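Local coordinates for clavulanic acid biosynthesis oligopeptide binding protein 2 (Streptomyces clavuligerus, PDB 2WOL) that probably binds oligopeptides as a two-lobed solute-binding protein of the clavulanic acid biosynthesis pathway, at residues A[47-57]-A[126-137]. Residues are numbered along the deposited sequence; the frame is centred on the assembly and turned at random.
Sequences DPARTYYVWVW and RVFAQDVLPGGP
The guanidinium of Arg126 meets the carboxylate of Asp47 edge to edge, the two planes 24° apart, while Leu133 CD1 of its own segment lies over the centre of one face. In this family 5 solute-binding protein, Asp47 heads an Asx turn within a type I beta turn, and the contact joins the loop leading into helix 54-63 and the first turn of that helix to the C-terminal part of helix 117-127 and the loop after it. The salt bridge is end-on and two-pronged: Arg126 NH1 reaches Asp47 OD1 at 3.0 Å and Arg126 NH2 reaches Asp47 OD2 at 2.8 Å, both on the syn sides of the carboxylate. The guanidinium of Arg50 has Val132 O over the centre of one face and Pro134 O in its plane at the edge, where NE donates an almost straight bond of 2.9 Å (173°). A bend at chi3 (68°) turns the end of Arg50 along Leu133 and Pro134. The Tyr52 ring carries Pro137 CG on one face, a CH-pi contact 4.1 Å from the centroid, with Gly135 O at its edge.

Asp47 OD1 also accepts from Ala49 N, on the anti side, so OD1 takes two N-H donors and the carboxylate three in all. Arg126 NE is paired with Asp200, and Tyr52 OH is hydrogen-bonded to Asp456. The bare CA atoms of Gly135 and Gly136 let the backbones close up, and Gly136 CA makes a CA-H...O contact with Ala49 O. Water joins the two loops as well, one molecule bridging Ala49 O and Pro137 O. Trp57 is held by its indole NE1, which donates to Thr51 O at 2.9 Å from above the carbonyl plane, and it meets the same Pro137 CG with its CZ2, at 4.1 Å.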
ATOM      1  N   ASP A  47       8.475 -10.571 -12.019  1.00  8.44           N
ATOM      2  CA  ASP A  47       7.472 -11.609 -11.831  1.00  8.30           C
ATOM      3  C   ASP A  47       6.287 -10.930 -11.144  1.00  8.06           C
ATOM      4  O   ASP A  47       6.439 -10.376 -10.055  1.00  7.83           O
ATOM      5  CB  ASP A  47       8.046 -12.748 -10.972  1.00  7.94           C
ATOM      6  CG  ASP A  47       7.109 -13.943 -10.855  1.00  8.50           C
ATOM      7  OD1 ASP A  47       5.879 -13.751 -10.832  1.00  8.29           O
ATOM      8  OD2 ASP A  47       7.620 -15.086 -10.758  1.00  8.55           O
ATOM      9  N   PRO A  48       5.098 -10.952 -11.778  1.00  8.24           N
ATOM     10  CA  PRO A  48       3.960 -10.229 -11.188  1.00  8.43           C
ATOM     11  C   PRO A  48       3.577 -10.713  -9.781  1.00  8.32           C
ATOM     12  O   PRO A  48       2.948  -9.974  -9.019  1.00  7.97           O
ATOM     13  CB  PRO A  48       2.818 -10.498 -12.180  1.00  8.57           C
ATOM     14  CG  PRO A  48       3.238 -11.714 -12.931  1.00  9.41           C
ATOM     15  CD  PRO A  48       4.728 -11.630 -13.033  1.00  8.73           C
ATOM     16  N   ALA A  49       3.957 -11.944  -9.441  1.00  8.27           N
ATOM     17  CA  ALA A  49       3.627 -12.514  -8.137  1.00  8.07           C
ATOM     18  C   ALA A  49       4.630 -12.176  -7.035  1.00  7.96           C
ATOM     19  O   ALA A  49       4.351 -12.407  -5.858  1.00  7.72           O
ATOM     20  CB  ALA A  49       3.463 -14.024  -8.245  1.00  8.39           C
ATOM     21  N   ARG A  50       5.788 -11.640  -7.414  1.00  7.75           N
ATOM     22  CA  ARG A  50       6.901 -11.501  -6.475  1.00  8.12           C
ATOM     23  C   ARG A  50       7.261 -10.058  -6.141  1.00  8.07           C
ATOM     24  O   ARG A  50       8.314  -9.794  -5.547  1.00  8.80           O
ATOM     25  CB  ARG A  50       8.125 -12.244  -6.999  1.00  8.18           C
ATOM     26  CG  ARG A  50       7.889 -13.735  -7.211  1.00  8.29           C
ATOM     27  CD  ARG A  50       9.153 -14.428  -7.676  1.00  8.37           C
ATOM     28  NE  ARG A  50      10.179 -14.448  -6.636  1.00  9.07           N
ATOM     29  CZ  ARG A  50      11.410 -14.924  -6.799  1.00 10.28           C
ATOM     30  NH1 ARG A  50      11.788 -15.426  -7.970  1.00 10.48           N
ATOM     31  NH2 ARG A  50      12.269 -14.892  -5.788  1.00 10.84           N
ATOM     32  N   THR A  51       6.382  -9.134  -6.517  1.00  7.99           N
ATOM     33  CA  THR A  51       6.589  -7.724  -6.210  1.00  7.91           C
ATOM     34  C   THR A  51       5.731  -7.234  -5.040  1.00  8.12           C
ATOM     35  O   THR A  51       4.544  -7.571  -4.929  1.00  8.01           O
ATOM     36  CB  THR A  51       6.384  -6.814  -7.441  1.00  7.60           C
ATOM     37  OG1 THR A  51       6.559  -5.451  -7.037  1.00  7.35           O
ATOM     38  CG2 THR A  51       4.978  -6.988  -8.045  1.00  7.27           C
ATOM     39  N   TYR A  52       6.358  -6.438  -4.177  1.00  8.53           N
ATOM     40  CA  TYR A  52       5.678  -5.807  -3.051  1.00  9.02           C
ATOM     41  C   TYR A  52       5.948  -4.300  -3.024  1.00  9.46           C
ATOM     42  O   TYR A  52       5.827  -3.665  -1.970  1.00 10.34           O
ATOM     43  CB  TYR A  52       6.103  -6.442  -1.715  1.00  9.17           C
ATOM     44  CG  TYR A  52       4.935  -6.839  -0.834  1.00  9.16           C
ATOM     45  CD1 TYR A  52       4.823  -8.139  -0.343  1.00  9.03           C
ATOM     46  CD2 TYR A  52       3.928  -5.926  -0.518  1.00  9.58           C
ATOM     47  CE1 TYR A  52       3.745  -8.517   0.457  1.00  9.68           C
ATOM     48  CE2 TYR A  52       2.842  -6.292   0.277  1.00  9.85           C
ATOM     49  CZ  TYR A  52       2.757  -7.591   0.758  1.00  8.97           C
ATOM     50  OH  TYR A  52       1.692  -7.970   1.542  1.00  9.95           O
ATOM     51  N   TYR A  53       6.331  -3.740  -4.174  1.00  9.26           N
ATOM     52  CA  TYR A  53       6.490  -2.293  -4.317  1.00  9.56           C
ATOM     53  C   TYR A  53       5.215  -1.707  -4.896  1.00  9.32           C
ATOM     54  O   TYR A  53       4.744  -2.160  -5.949  1.00  9.01           O
ATOM     55  CB  TYR A  53       7.637  -1.937  -5.270  1.00  9.80           C
ATOM     56  CG  TYR A  53       9.056  -2.119  -4.761  1.00 10.37           C
ATOM     57  CD1 TYR A  53       9.327  -2.481  -3.440  1.00 11.34           C
ATOM     58  CD2 TYR A  53      10.134  -1.901  -5.619  1.00 11.14           C
ATOM     59  CE1 TYR A  53      10.647  -2.635  -2.996  1.00 12.23           C
ATOM     60  CE2 TYR A  53      11.446  -2.045  -5.189  1.00 12.36           C
ATOM     61  CZ  TYR A  53      11.694  -2.412  -3.882  1.00 11.84           C
ATOM     62  OH  TYR A  53      13.001  -2.554  -3.474  1.00 13.14           O
ATOM     63  N   VAL A  54       4.669  -0.691  -4.234  1.00  9.20           N
ATOM     64  CA  VAL A  54       3.453  -0.028  -4.712  1.00  9.08           C
ATOM     65  C   VAL A  54       3.628   0.471  -6.148  1.00  8.56           C
ATOM     66  O   VAL A  54       2.733   0.299  -6.976  1.00  8.42           O
ATOM     67  CB  VAL A  54       2.999   1.128  -3.781  1.00  9.59           C
ATOM     68  CG1 VAL A  54       1.745   1.799  -4.330  1.00  9.99           C
ATOM     69  CG2 VAL A  54       2.739   0.610  -2.374  1.00 10.76           C
ATOM     70  N   TRP A  55       4.790   1.052  -6.442  1.00  7.95           N
ATOM     71  CA  TRP A  55       5.043   1.602  -7.769  1.00  7.68           C
ATOM     72  C   TRP A  55       5.219   0.532  -8.849  1.00  7.69           C
ATOM     73  O   TRP A  55       5.012   0.801 -10.033  1.00  8.01           O
ATOM     74  CB  TRP A  55       6.202   2.606  -7.756  1.00  7.64           C
ATOM     75  CG  TRP A  55       7.562   2.052  -7.429  1.00  7.04           C
ATOM     76  CD1 TRP A  55       8.142   1.973  -6.193  1.00  7.73           C
ATOM     77  CD2 TRP A  55       8.535   1.561  -8.362  1.00  7.33           C
ATOM     78  NE1 TRP A  55       9.406   1.440  -6.296  1.00  8.30           N
ATOM     79  CE2 TRP A  55       9.677   1.185  -7.617  1.00  7.08           C
ATOM     80  CE3 TRP A  55       8.553   1.401  -9.756  1.00  7.62           C
ATOM     81  CZ2 TRP A  55      10.824   0.657  -8.220  1.00  8.02           C
ATOM     82  CZ3 TRP A  55       9.699   0.873 -10.356  1.00  7.56           C
ATOM     83  CH2 TRP A  55      10.816   0.509  -9.586  1.00  7.73           C
ATOM     84  N   VAL A  56       5.604  -0.674  -8.443  1.00  7.51           N
ATOM     85  CA  VAL A  56       5.663  -1.786  -9.388  1.00  7.64           C
ATOM     86  C   VAL A  56       4.254  -2.358  -9.608  1.00  7.55           C
ATOM     87  O   VAL A  56       3.919  -2.757 -10.724  1.00  7.67           O
ATOM     88  CB  VAL A  56       6.677  -2.872  -8.968  1.00  7.32           C
ATOM     89  CG1 VAL A  56       6.705  -4.007  -9.993  1.00  7.89           C
ATOM     90  CG2 VAL A  56       8.073  -2.267  -8.827  1.00  7.94           C
ATOM     91  N   TRP A  57       3.419  -2.372  -8.566  1.00  7.41           N
ATOM     92  CA  TRP A  57       2.002  -2.707  -8.757  1.00  7.93           C
ATOM     93  C   TRP A  57       1.383  -1.742  -9.768  1.00  8.03           C
ATOM     94  O   TRP A  57       0.607  -2.139 -10.637  1.00  8.33           O
ATOM     95  CB  TRP A  57       1.220  -2.647  -7.445  1.00  8.43           C
ATOM     96  CG  TRP A  57       1.692  -3.604  -6.394  1.00  9.19           C
ATOM     97  CD1 TRP A  57       2.459  -4.721  -6.579  1.00  9.71           C
ATOM     98  CD2 TRP A  57       1.423  -3.531  -4.983  1.00  9.93           C
ATOM     99  NE1 TRP A  57       2.683  -5.348  -5.377  1.00  9.05           N
ATOM    100  CE2 TRP A  57       2.060  -4.640  -4.380  1.00  9.79           C
ATOM    101  CE3 TRP A  57       0.709  -2.634  -4.170  1.00 10.88           C
ATOM    102  CZ2 TRP A  57       2.006  -4.879  -3.000  1.00 10.46           C
ATOM    103  CZ3 TRP A  57       0.649  -2.876  -2.790  1.00 10.39           C
ATOM    104  CH2 TRP A  57       1.301  -3.990  -2.224  1.00 10.55           C
ATOM    105  N   ARG A 126       0.610 -20.460  -7.876  1.00  9.12           N
ATOM    106  CA  ARG A 126       2.012 -20.037  -7.773  1.00  9.22           C
ATOM    107  C   ARG A 126       2.339 -19.354  -6.447  1.00  9.04           C
ATOM    108  O   ARG A 126       3.426 -19.539  -5.899  1.00  9.51           O
ATOM    109  CB  ARG A 126       2.380 -19.089  -8.919  1.00  9.65           C
ATOM    110  CG  ARG A 126       2.486 -19.749 -10.269  1.00 10.11           C
ATOM    111  CD  ARG A 126       2.760 -18.717 -11.342  1.00  8.96           C
ATOM    112  NE  ARG A 126       4.190 -18.512 -11.567  1.00  8.62           N
ATOM    113  CZ  ARG A 126       4.849 -17.371 -11.361  1.00  8.09           C
ATOM    114  NH1 ARG A 126       4.226 -16.289 -10.902  1.00  7.29           N
ATOM    115  NH2 ARG A 126       6.147 -17.318 -11.610  1.00  7.82           N
ATOM    116  N   VAL A 127       1.403 -18.550  -5.951  1.00  8.84           N
ATOM    117  CA  VAL A 127       1.579 -17.840  -4.682  1.00  9.18           C
ATOM    118  C   VAL A 127       1.926 -18.804  -3.537  1.00  9.15           C
ATOM    119  O   VAL A 127       2.675 -18.452  -2.619  1.00  8.94           O
ATOM    120  CB  VAL A 127       0.326 -16.994  -4.340  1.00  9.13           C
ATOM    121  CG1 VAL A 127       0.440 -16.355  -2.955  1.00  9.68           C
ATOM    122  CG2 VAL A 127       0.097 -15.928  -5.411  1.00  9.86           C
ATOM    123  N   PHE A 128       1.403 -20.027  -3.615  1.00  8.94           N
ATOM    124  CA  PHE A 128       1.637 -21.042  -2.585  1.00  8.95           C
ATOM    125  C   PHE A 128       3.073 -21.566  -2.562  1.00  8.98           C
ATOM    126  O   PHE A 128       3.509 -22.118  -1.552  1.00  9.03           O
ATOM    127  CB  PHE A 128       0.673 -22.217  -2.764  1.00  9.14           C
ATOM    128  CG  PHE A 128      -0.729 -21.930  -2.310  1.00  8.77           C
ATOM    129  CD1 PHE A 128      -1.555 -21.086  -3.048  1.00  9.81           C
ATOM    130  CD2 PHE A 128      -1.234 -22.514  -1.149  1.00  9.73           C
ATOM    131  CE1 PHE A 128      -2.849 -20.826  -2.638  1.00  9.29           C
ATOM    132  CE2 PHE A 128      -2.534 -22.257  -0.728  1.00 10.13           C
ATOM    133  CZ  PHE A 128      -3.345 -21.414  -1.476  1.00 10.10           C
ATOM    134  N   ALA A 129       3.797 -21.401  -3.669  1.00  8.93           N
ATOM    135  CA  ALA A 129       5.175 -21.879  -3.762  1.00  9.10           C
ATOM    136  C   ALA A 129       6.140 -20.831  -3.206  1.00  9.20           C
ATOM    137  O   ALA A 129       6.960 -20.273  -3.936  1.00  9.32           O
ATOM    138  CB  ALA A 129       5.523 -22.240  -5.205  1.00  8.99           C
ATOM    139  N   GLN A 130       6.041 -20.582  -1.902  1.00  9.65           N
ATOM    140  CA  GLN A 130       6.844 -19.547  -1.246  1.00  9.90           C
ATOM    141  C   GLN A 130       8.337 -19.873  -1.167  1.00 10.58           C
ATOM    142  O   GLN A 130       9.164 -18.983  -0.946  1.00 11.08           O
ATOM    143  CB  GLN A 130       6.270 -19.208   0.136  1.00  9.89           C
ATOM    144  CG  GLN A 130       5.000 -18.364   0.070  1.00  9.86           C
ATOM    145  CD  GLN A 130       5.258 -16.990  -0.528  1.00 10.24           C
ATOM    146  OE1 GLN A 130       6.033 -16.198   0.015  1.00 10.80           O
ATOM    147  NE2 GLN A 130       4.617 -16.704  -1.650  1.00  9.17           N
ATOM    148  N   ASP A 131       8.673 -21.144  -1.370  1.00 10.90           N
ATOM    149  CA  ASP A 131      10.068 -21.576  -1.465  1.00 11.75           C
ATOM    150  C   ASP A 131      10.731 -21.179  -2.787  1.00 11.85           C
ATOM    151  O   ASP A 131      11.958 -21.059  -2.863  1.00 12.82           O
ATOM    152  CB  ASP A 131      10.178 -23.094  -1.247  1.00 12.09           C
ATOM    153  CG  ASP A 131       9.312 -23.904  -2.209  1.00 13.42           C
ATOM    154  OD1 ASP A 131       8.245 -23.422  -2.639  1.00 14.44           O
ATOM    155  OD2 ASP A 131       9.694 -25.052  -2.526  1.00 17.03           O
ATOM    156  N   VAL A 132       9.922 -20.975  -3.826  1.00 11.15           N
ATOM    157  CA  VAL A 132      10.435 -20.648  -5.157  1.00 10.87           C
ATOM    158  C   VAL A 132      10.136 -19.196  -5.553  1.00 10.43           C
ATOM    159  O   VAL A 132      10.971 -18.541  -6.192  1.00 10.44           O
ATOM    160  CB  VAL A 132       9.885 -21.635  -6.225  1.00 10.78           C
ATOM    161  CG1 VAL A 132      10.347 -21.254  -7.631  1.00 11.42           C
ATOM    162  CG2 VAL A 132      10.326 -23.058  -5.908  1.00 12.00           C
ATOM    163  N   LEU A 133       8.961 -18.706  -5.157  1.00  9.77           N
ATOM    164  CA  LEU A 133       8.454 -17.402  -5.603  1.00  9.59           C
ATOM    165  C   LEU A 133       8.155 -16.403  -4.471  1.00  9.49           C
ATOM    166  O   LEU A 133       7.108 -15.742  -4.486  1.00  9.09           O
ATOM    167  CB  LEU A 133       7.191 -17.600  -6.458  1.00  9.44           C
ATOM    168  CG  LEU A 133       7.256 -18.619  -7.599  1.00  9.56           C
ATOM    169  CD1 LEU A 133       5.878 -18.817  -8.176  1.00 10.20           C
ATOM    170  CD2 LEU A 133       8.209 -18.176  -8.680  1.00  9.90           C
ATOM    171  N   PRO A 134       9.074 -16.260  -3.497  1.00  9.51           N
ATOM    172  CA  PRO A 134       8.787 -15.320  -2.418  1.00  9.75           C
ATOM    173  C   PRO A 134       8.860 -13.873  -2.900  1.00  9.71           C
ATOM    174  O   PRO A 134       9.498 -13.590  -3.919  1.00  9.87           O
ATOM    175  CB  PRO A 134       9.922 -15.585  -1.423  1.00  9.65           C
ATOM    176  CG  PRO A 134      11.049 -16.034  -2.278  1.00 10.25           C
ATOM    177  CD  PRO A 134      10.395 -16.896  -3.320  1.00  9.72           C
ATOM    178  N   GLY A 135       8.201 -12.978  -2.173  1.00  9.74           N
ATOM    179  CA  GLY A 135       8.360 -11.547  -2.411  1.00  9.74           C
ATOM    180  C   GLY A 135       7.072 -10.767  -2.567  1.00  9.65           C
ATOM    181  O   GLY A 135       7.075  -9.543  -2.451  1.00 10.07           O
ATOM    182  N   GLY A 136       5.973 -11.464  -2.844  1.00  9.36           N
ATOM    183  CA  GLY A 136       4.682 -10.810  -3.053  1.00  9.15           C
ATOM    184  C   GLY A 136       3.665 -11.115  -1.969  1.00  8.98           C
ATOM    185  O   GLY A 136       3.955 -11.861  -1.030  1.00  9.22           O
ATOM    186  N   PRO A 137       2.462 -10.530  -2.087  1.00  8.96           N
ATOM    187  CA  PRO A 137       1.402 -10.747  -1.097  1.00  9.17           C
ATOM    188  C   PRO A 137       0.928 -12.198  -1.025  1.00  9.30           C
ATOM    189  O   PRO A 137       0.968 -12.917  -2.027  1.00  9.64           O
ATOM    190  CB  PRO A 137       0.268  -9.833  -1.578  1.00  9.28           C
ATOM    191  CG  PRO A 137       0.921  -8.841  -2.481  1.00  9.53           C
ATOM    192  CD  PRO A 137       2.041  -9.591  -3.140  1.00  9.10           C
TER
HETATM  193  O   HOH W   1       2.685 -13.703  -4.118  1.00  8.24           O
HETATM  194  O   HOH W   2       5.256 -14.236  -3.173  1.00  9.62           O
HETATM  195  O   HOH W   3      12.273 -12.548  -3.869  1.00 19.58           O